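Local coordinates for protein yersinopine synthase (Yersinia pestis, PDB 6C4M) that catalyses the NADPH-dependent reductive condensation of pyruvate with an amino acid-derived intermediate, the last step in making the metallophore yersinopine, at residues A[160-174]-A[204-218]. Sequence-based numbering, arbitrary orientation.
Sequences VEVISLSSYYADTKY and AYTKAFKQRIYLANQ. With NAP (NADP nicotinamide-adenine-dinucleotide phosphate), chain B.
Gln-218 reads the edge of the chain at 160-162 with both ends of its amide: OE1 accepts a nearly straight bond from Val-162 N (2.8 Å, 167°), and NE2 gives one to Val-160 O, which lies in the amide plane. A bend at chi2 (-95°) turns the amide back onto that edge. Next to it Asn-217 ND2 hydrogen-bonds Glu-161 OE2 at 2.9 Å, from above the carboxylate plane; Ser-224 OG also hydrogen-bonds this oxygen. Where 161-165 ends, Ser-166 is gripped twice by Tyr-214: its N donates to Tyr-214 O, and its OG accepts a hydrogen bond from Tyr-214 N (2.9 Å).

The long, broken strand 203-217 pairs antiparallel with 170-173 through its residues 204-209 and, after a register shift of one, with 161-165 through 212-217, inside a mixed sheet consistent with a Rossmann-type dinucleotide-binding fold. Thr-172 faces the cofactor with its backbone: Thr-172 N donates to NADP O7N (2.9 Å) and Thr-172 O accepts from NADP N7N, which holds the nicotinamide carboxamide. Thr-172 OG1 lies 2.8 Å from Thr-206 OG1, itself bonded to Gln-36, and 2.8 Å from Tyr-168 OH. Asp-171 OD1 makes a salt bridge with Lys-173 NZ, and OD2 a long one with Lys-207 NZ.

Leu-165 and Leu-215 run side by side with CD2 atoms tight at 3.4 Å, Ile-213 CG2 rests on Leu-165 CD2, and Phe-209 CD1 lies 3.7 Å from Ala-170 CB.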
loop_
_atom_site.group_PDB
_atom_site.type_symbol
_atom_site.label_atom_id
_atom_site.label_comp_id
_atom_site.label_asym_id
_atom_site.label_seq_id
_atom_site.Cartn_x
_atom_site.Cartn_y
_atom_site.Cartn_z
ATOM N N VAL A 160 27.383 -39.373 11.214
ATOM C CA VAL A 160 26.992 -38.659 9.997
ATOM C C VAL A 160 26.787 -37.173 10.272
ATOM O O VAL A 160 26.198 -36.776 11.284
ATOM C CB VAL A 160 25.731 -39.305 9.404
ATOM C CG1 VAL A 160 25.161 -38.475 8.227
ATOM C CG2 VAL A 160 26.096 -40.707 8.953
ATOM N N GLU A 161 27.310 -36.341 9.371
ATOM C CA GLU A 161 27.199 -34.899 9.503
ATOM C C GLU A 161 25.827 -34.430 9.016
ATOM O O GLU A 161 25.398 -34.778 7.910
ATOM C CB GLU A 161 28.335 -34.223 8.725
ATOM C CG GLU A 161 28.371 -32.697 8.858
ATOM C CD GLU A 161 29.661 -32.091 8.294
ATOM O OE1 GLU A 161 30.536 -32.888 7.859
ATOM O OE2 GLU A 161 29.799 -30.831 8.290
ATOM N N VAL A 162 25.120 -33.685 9.863
ATOM C CA VAL A 162 23.786 -33.164 9.543
ATOM C C VAL A 162 23.923 -31.675 9.286
ATOM O O VAL A 162 24.401 -30.939 10.152
ATOM C CB VAL A 162 22.775 -33.429 10.669
ATOM C CG1 VAL A 162 21.441 -32.824 10.330
ATOM C CG2 VAL A 162 22.631 -34.932 10.892
ATOM N N ILE A 163 23.527 -31.236 8.093
ATOM C CA ILE A 163 23.629 -29.841 7.699
ATOM C C ILE A 163 22.244 -29.326 7.319
ATOM O O ILE A 163 21.603 -29.847 6.398
ATOM C CB ILE A 163 24.631 -29.652 6.548
ATOM C CG1 ILE A 163 26.065 -29.951 7.027
ATOM C CG2 ILE A 163 24.578 -28.232 6.040
ATOM C CD1 ILE A 163 27.072 -29.952 5.927
ATOM N N SER A 164 21.791 -28.304 8.036
ATOM C CA SER A 164 20.603 -27.522 7.696
ATOM C C SER A 164 20.970 -26.252 6.930
ATOM O O SER A 164 21.778 -25.451 7.404
ATOM C CB SER A 164 19.844 -27.112 8.953
ATOM O OG SER A 164 19.005 -28.134 9.436
ATOM N N LEU A 165 20.356 -26.073 5.763
ATOM C CA LEU A 165 20.364 -24.814 5.035
ATOM C C LEU A 165 19.084 -24.054 5.347
ATOM O O LEU A 165 18.004 -24.645 5.365
ATOM C CB LEU A 165 20.471 -25.053 3.529
ATOM C CG LEU A 165 21.749 -25.794 3.089
ATOM C CD1 LEU A 165 21.513 -26.495 1.786
ATOM C CD2 LEU A 165 22.884 -24.821 2.972
ATOM N N SER A 166 19.224 -22.738 5.559
ATOM C CA SER A 166 18.092 -21.907 5.962
ATOM C C SER A 166 16.984 -21.913 4.922
ATOM O O SER A 166 15.804 -21.836 5.277
ATOM C CB SER A 166 18.557 -20.478 6.227
ATOM O OG SER A 166 19.309 -19.943 5.141
ATOM N N SER A 167 17.330 -22.017 3.645
ATOM C CA SER A 167 16.323 -22.120 2.607
ATOM C C SER A 167 16.983 -22.644 1.349
ATOM O O SER A 167 18.210 -22.667 1.235
ATOM C CB SER A 167 15.648 -20.777 2.333
ATOM O OG SER A 167 16.512 -19.883 1.651
ATOM N N TYR A 168 16.154 -23.063 0.395
ATOM C CA TYR A 168 16.678 -23.353 -0.927
ATOM C C TYR A 168 17.292 -22.073 -1.482
ATOM O O TYR A 168 16.840 -20.958 -1.169
ATOM C CB TYR A 168 15.582 -23.895 -1.845
ATOM C CG TYR A 168 16.041 -24.077 -3.267
ATOM C CD1 TYR A 168 17.134 -24.889 -3.566
ATOM C CD2 TYR A 168 15.383 -23.431 -4.319
ATOM C CE1 TYR A 168 17.571 -25.033 -4.868
ATOM C CE2 TYR A 168 15.811 -23.575 -5.630
ATOM C CZ TYR A 168 16.895 -24.378 -5.900
ATOM O OH TYR A 168 17.317 -24.523 -7.210
ATOM N N TYR A 169 18.366 -22.226 -2.260
ATOM C CA TYR A 169 19.231 -21.094 -2.589
ATOM C C TYR A 169 18.860 -20.396 -3.895
ATOM O O TYR A 169 19.615 -19.526 -4.365
ATOM C CB TYR A 169 20.696 -21.555 -2.629
ATOM C CG TYR A 169 21.021 -22.659 -3.603
ATOM C CD1 TYR A 169 21.353 -22.381 -4.927
ATOM C CD2 TYR A 169 21.059 -23.997 -3.183
ATOM C CE1 TYR A 169 21.683 -23.423 -5.824
ATOM C CE2 TYR A 169 21.380 -25.019 -4.049
ATOM C CZ TYR A 169 21.688 -24.750 -5.363
ATOM O OH TYR A 169 22.036 -25.817 -6.191
ATOM N N ALA A 170 17.700 -20.704 -4.467
ATOM C CA ALA A 170 17.321 -20.133 -5.744
ATOM C C ALA A 170 15.805 -20.101 -5.888
ATOM O O ALA A 170 15.051 -20.481 -4.984
ATOM C CB ALA A 170 17.923 -20.934 -6.887
ATOM N N ASP A 171 15.387 -19.697 -7.083
ATOM C CA ASP A 171 14.004 -19.706 -7.550
ATOM C C ASP A 171 13.983 -20.519 -8.840
ATOM O O ASP A 171 14.466 -20.054 -9.880
ATOM C CB ASP A 171 13.530 -18.275 -7.787
ATOM C CG ASP A 171 12.056 -18.192 -8.161
ATOM O OD1 ASP A 171 11.499 -19.169 -8.712
ATOM O OD2 ASP A 171 11.460 -17.138 -7.891
ATOM N N THR A 172 13.435 -21.725 -8.780
ATOM C CA THR A 172 13.540 -22.682 -9.876
ATOM C C THR A 172 12.189 -23.336 -10.120
ATOM O O THR A 172 11.512 -23.736 -9.170
ATOM C CB THR A 172 14.582 -23.788 -9.572
ATOM O OG1 THR A 172 15.826 -23.181 -9.196
ATOM C CG2 THR A 172 14.793 -24.680 -10.808
ATOM N N LYS A 173 11.830 -23.481 -11.397
ATOM C CA LYS A 173 10.502 -23.920 -11.794
ATOM C C LYS A 173 10.577 -24.789 -13.044
ATOM O O LYS A 173 11.544 -24.748 -13.814
ATOM C CB LYS A 173 9.576 -22.712 -12.032
ATOM C CG LYS A 173 9.039 -22.159 -10.743
ATOM C CD LYS A 173 9.241 -20.650 -10.615
ATOM C CE LYS A 173 8.730 -20.156 -9.253
ATOM N NZ LYS A 173 9.298 -20.971 -8.101
ATOM N N TYR A 174 9.531 -25.583 -13.236
ATOM C CA TYR A 174 9.443 -26.460 -14.396
ATOM C C TYR A 174 9.266 -25.693 -15.701
ATOM O O TYR A 174 8.527 -24.716 -15.730
ATOM C CB TYR A 174 8.290 -27.424 -14.194
ATOM C CG TYR A 174 8.596 -28.534 -13.219
ATOM C CD1 TYR A 174 9.773 -29.258 -13.318
ATOM C CD2 TYR A 174 7.708 -28.852 -12.193
ATOM C CE1 TYR A 174 10.053 -30.274 -12.438
ATOM C CE2 TYR A 174 7.985 -29.874 -11.302
ATOM C CZ TYR A 174 9.163 -30.578 -11.434
ATOM O OH TYR A 174 9.469 -31.590 -10.565
ATOM N N ALA A 204 13.988 -27.595 -16.124
ATOM C CA ALA A 204 13.699 -26.548 -15.160
ATOM C C ALA A 204 14.372 -25.268 -15.608
ATOM O O ALA A 204 15.200 -25.256 -16.522
ATOM C CB ALA A 204 14.157 -26.918 -13.752
ATOM N N TYR A 205 14.004 -24.176 -14.954
ATOM C CA TYR A 205 14.658 -22.912 -15.227
ATOM C C TYR A 205 14.748 -22.134 -13.928
ATOM O O TYR A 205 13.856 -22.196 -13.080
ATOM C CB TYR A 205 13.923 -22.108 -16.314
ATOM C CG TYR A 205 12.689 -21.400 -15.845
ATOM C CD1 TYR A 205 11.525 -22.104 -15.588
ATOM C CD2 TYR A 205 12.675 -20.017 -15.672
ATOM C CE1 TYR A 205 10.364 -21.448 -15.158
ATOM C CE2 TYR A 205 11.517 -19.353 -15.248
ATOM C CZ TYR A 205 10.376 -20.075 -14.995
ATOM O OH TYR A 205 9.240 -19.435 -14.560
ATOM N N THR A 206 15.866 -21.459 -13.754
ATOM C CA THR A 206 16.129 -20.706 -12.544
ATOM C C THR A 206 16.156 -19.235 -12.911
ATOM O O THR A 206 16.944 -18.823 -13.769
ATOM C CB THR A 206 17.444 -21.144 -11.909
ATOM O OG1 THR A 206 17.317 -22.505 -11.464
ATOM C CG2 THR A 206 17.792 -20.238 -10.733
ATOM N N LYS A 207 15.291 -18.467 -12.250
ATOM C CA LYS A 207 15.089 -17.040 -12.481
ATOM C C LYS A 207 16.000 -16.166 -11.639
ATOM O O LYS A 207 16.260 -15.017 -12.017
ATOM C CB LYS A 207 13.638 -16.655 -12.149
ATOM C CG LYS A 207 12.586 -17.249 -13.065
ATOM C CD LYS A 207 11.217 -17.486 -12.361
ATOM C CE LYS A 207 10.718 -16.258 -11.608
ATOM N NZ LYS A 207 9.358 -16.488 -11.021
ATOM N N ALA A 208 16.486 -16.673 -10.509
ATOM C CA ALA A 208 17.206 -15.836 -9.561
ATOM C C ALA A 208 17.905 -16.719 -8.534
ATOM O O ALA A 208 17.445 -17.830 -8.238
ATOM C CB ALA A 208 16.245 -14.850 -8.880
ATOM N N PHE A 209 19.019 -16.214 -8.003
ATOM C CA PHE A 209 19.711 -16.845 -6.888
ATOM C C PHE A 209 19.592 -15.960 -5.650
ATOM O O PHE A 209 19.529 -14.732 -5.752
ATOM C CB PHE A 209 21.188 -17.102 -7.232
ATOM C CG PHE A 209 21.377 -18.140 -8.313
ATOM C CD1 PHE A 209 21.167 -19.480 -8.046
ATOM C CD2 PHE A 209 21.729 -17.768 -9.595
ATOM C CE1 PHE A 209 21.323 -20.426 -9.038
ATOM C CE2 PHE A 209 21.882 -18.697 -10.588
ATOM C CZ PHE A 209 21.685 -20.036 -10.316
ATOM N N LYS A 210 19.550 -16.592 -4.476
ATOM C CA LYS A 210 19.525 -15.844 -3.226
ATOM C C LYS A 210 20.879 -15.176 -2.993
ATOM O O LYS A 210 21.898 -15.599 -3.535
ATOM C CB LYS A 210 19.193 -16.759 -2.044
ATOM C CG LYS A 210 17.815 -17.465 -2.096
ATOM C CD LYS A 210 16.649 -16.570 -1.874
ATOM C CE LYS A 210 15.359 -17.399 -1.956
ATOM N NZ LYS A 210 14.117 -16.525 -2.033
ATOM N N GLN A 211 20.896 -14.134 -2.149
ATOM C CA GLN A 211 22.167 -13.463 -1.859
ATOM C C GLN A 211 22.943 -14.155 -0.740
ATOM O O GLN A 211 24.183 -14.178 -0.774
ATOM C CB GLN A 211 21.955 -11.983 -1.518
ATOM C CG GLN A 211 20.921 -11.684 -0.449
ATOM C CD GLN A 211 20.628 -10.176 -0.315
ATOM O OE1 GLN A 211 19.469 -9.748 -0.334
ATOM N NE2 GLN A 211 21.677 -9.380 -0.166
ATOM N N ARG A 212 22.259 -14.710 0.262
ATOM C CA ARG A 212 22.965 -15.515 1.245
ATOM C C ARG A 212 22.069 -16.620 1.793
ATOM O O ARG A 212 20.835 -16.555 1.738
ATOM C CB ARG A 212 23.533 -14.656 2.386
ATOM C CG ARG A 212 22.564 -13.928 3.288
ATOM C CD ARG A 212 23.380 -12.938 4.171
ATOM N NE ARG A 212 23.588 -11.656 3.495
ATOM C CZ ARG A 212 24.716 -11.211 2.953
ATOM N NH1 ARG A 212 25.849 -11.912 3.005
ATOM N NH2 ARG A 212 24.713 -10.022 2.358
ATOM N N ILE A 213 22.742 -17.653 2.295
ATOM C CA ILE A 213 22.137 -18.792 2.958
ATOM C C ILE A 213 22.860 -18.969 4.279
ATOM O O ILE A 213 24.086 -18.818 4.354
ATOM C CB ILE A 213 22.257 -20.070 2.106
ATOM C CG1 ILE A 213 21.516 -19.927 0.771
ATOM C CG2 ILE A 213 21.752 -21.248 2.861
ATOM C CD1 ILE A 213 20.015 -19.685 0.898
ATOM N N TYR A 214 22.111 -19.292 5.314
ATOM C CA TYR A 214 22.670 -19.601 6.617
ATOM C C TYR A 214 22.731 -21.114 6.746
ATOM O O TYR A 214 21.785 -21.803 6.368
ATOM C CB TYR A 214 21.814 -19.010 7.737
ATOM C CG TYR A 214 21.778 -17.510 7.748
ATOM C CD1 TYR A 214 20.860 -16.816 6.977
ATOM C CD2 TYR A 214 22.669 -16.778 8.525
ATOM C CE1 TYR A 214 20.832 -15.432 6.974
ATOM C CE2 TYR A 214 22.646 -15.386 8.524
ATOM C CZ TYR A 214 21.707 -14.731 7.762
ATOM O OH TYR A 214 21.685 -13.368 7.742
ATOM N N LEU A 215 23.846 -21.647 7.242
ATOM C CA LEU A 215 23.869 -23.081 7.452
ATOM C C LEU A 215 24.684 -23.427 8.687
ATOM O O LEU A 215 25.390 -22.589 9.253
ATOM C CB LEU A 215 24.364 -23.800 6.200
ATOM C CG LEU A 215 25.758 -23.497 5.648
ATOM C CD1 LEU A 215 26.780 -23.961 6.564
ATOM C CD2 LEU A 215 25.946 -24.196 4.307
ATOM N N ALA A 216 24.577 -24.696 9.092
ATOM C CA ALA A 216 25.285 -25.218 10.255
ATOM C C ALA A 216 25.188 -26.737 10.226
ATOM O O ALA A 216 24.291 -27.301 9.600
ATOM C CB ALA A 216 24.688 -24.677 11.564
ATOM N N ASN A 217 26.149 -27.395 10.880
ATOM C CA ASN A 217 26.025 -28.796 11.241
ATOM C C ASN A 217 25.834 -28.891 12.744
ATOM O O ASN A 217 25.860 -27.892 13.460
ATOM C CB ASN A 217 27.243 -29.592 10.784
ATOM C CG ASN A 217 28.526 -29.109 11.421
ATOM O OD1 ASN A 217 28.560 -28.762 12.603
ATOM N ND2 ASN A 217 29.592 -29.102 10.644
ATOM N N GLN A 218 25.582 -30.098 13.214
ATOM C CA GLN A 218 25.222 -30.245 14.609
ATOM C C GLN A 218 26.344 -29.831 15.545
ATOM O O GLN A 218 26.077 -29.561 16.718
ATOM C CB GLN A 218 24.801 -31.690 14.899
ATOM C CG GLN A 218 25.900 -32.775 14.804
ATOM C CD GLN A 218 25.943 -33.455 13.439
ATOM O OE1 GLN A 218 25.946 -32.803 12.400
ATOM N NE2 GLN A 218 25.942 -34.780 13.444
HETATM P PA NAP B . 8.594 -29.506 -4.295
HETATM O O1A NAP B . 8.879 -28.907 -2.973
HETATM O O2A NAP B . 7.227 -29.042 -4.863
HETATM O O5B NAP B . 8.623 -31.140 -4.115
HETATM C C5B NAP B . 9.947 -31.704 -3.984
HETATM C C4B NAP B . 9.790 -33.234 -3.884
HETATM O O4B NAP B . 8.897 -33.506 -2.638
HETATM C C3B NAP B . 9.175 -33.723 -4.900
HETATM O O3B NAP B . 9.702 -35.045 -5.240
HETATM C C2B NAP B . 7.613 -33.911 -4.420
HETATM O O2B NAP B . 6.976 -34.990 -5.188
HETATM C C1B NAP B . 7.665 -34.239 -3.180
HETATM N N9A NAP B . 6.537 -33.582 -2.517
HETATM C C8A NAP B . 6.015 -32.345 -2.521
HETATM N N7A NAP B . 4.951 -32.409 -1.706
HETATM C C5A NAP B . 4.847 -33.686 -1.223
HETATM C C6A NAP B . 3.916 -34.194 -0.351
HETATM N N6A NAP B . 2.746 -33.659 0.346
HETATM N N1A NAP B . 3.988 -35.488 0.008
HETATM C C2A NAP B . 4.993 -36.289 -0.484
HETATM N N3A NAP B . 5.915 -35.778 -1.350
HETATM C C4A NAP B . 5.834 -34.449 -1.715
HETATM O O3 NAP B . 9.794 -29.030 -5.332
HETATM P PN NAP B . 10.989 -27.956 -5.140
HETATM O O1N NAP B . 12.109 -28.522 -5.897
HETATM O O2N NAP B . 10.452 -26.634 -5.739
HETATM O O5D NAP B . 11.415 -27.625 -3.561
HETATM C C5D NAP B . 12.534 -28.303 -2.931
HETATM C C4D NAP B . 12.643 -27.730 -1.504
HETATM O O4D NAP B . 12.970 -26.168 -1.576
HETATM C C3D NAP B . 11.534 -27.813 -0.799
HETATM O O3D NAP B . 11.969 -27.871 0.646
HETATM C C2D NAP B . 10.793 -26.482 -0.969
HETATM O O2D NAP B . 10.120 -26.216 0.170
HETATM C C1D NAP B . 11.970 -25.493 -1.078
HETATM N N1N NAP B . 11.722 -24.316 -1.946
HETATM C C2N NAP B . 11.956 -24.342 -3.277
HETATM C C3N NAP B . 11.728 -23.172 -4.036
HETATM C C7N NAP B . 11.975 -23.158 -5.560
HETATM O O7N NAP B . 12.251 -22.175 -6.124
HETATM N N7N NAP B . 11.852 -24.410 -6.259
HETATM C C4N NAP B . 11.268 -22.032 -3.439
HETATM C C5N NAP B . 11.033 -22.016 -2.118
HETATM C C6N NAP B . 11.269 -23.165 -1.354
HETATM P P2B NAP B . 6.280 -34.653 -6.701
HETATM O O1X NAP B . 4.908 -34.070 -6.437
HETATM O O2X NAP B . 7.112 -33.662 -7.442
HETATM O O3X NAP B . 6.119 -35.952 -7.456
#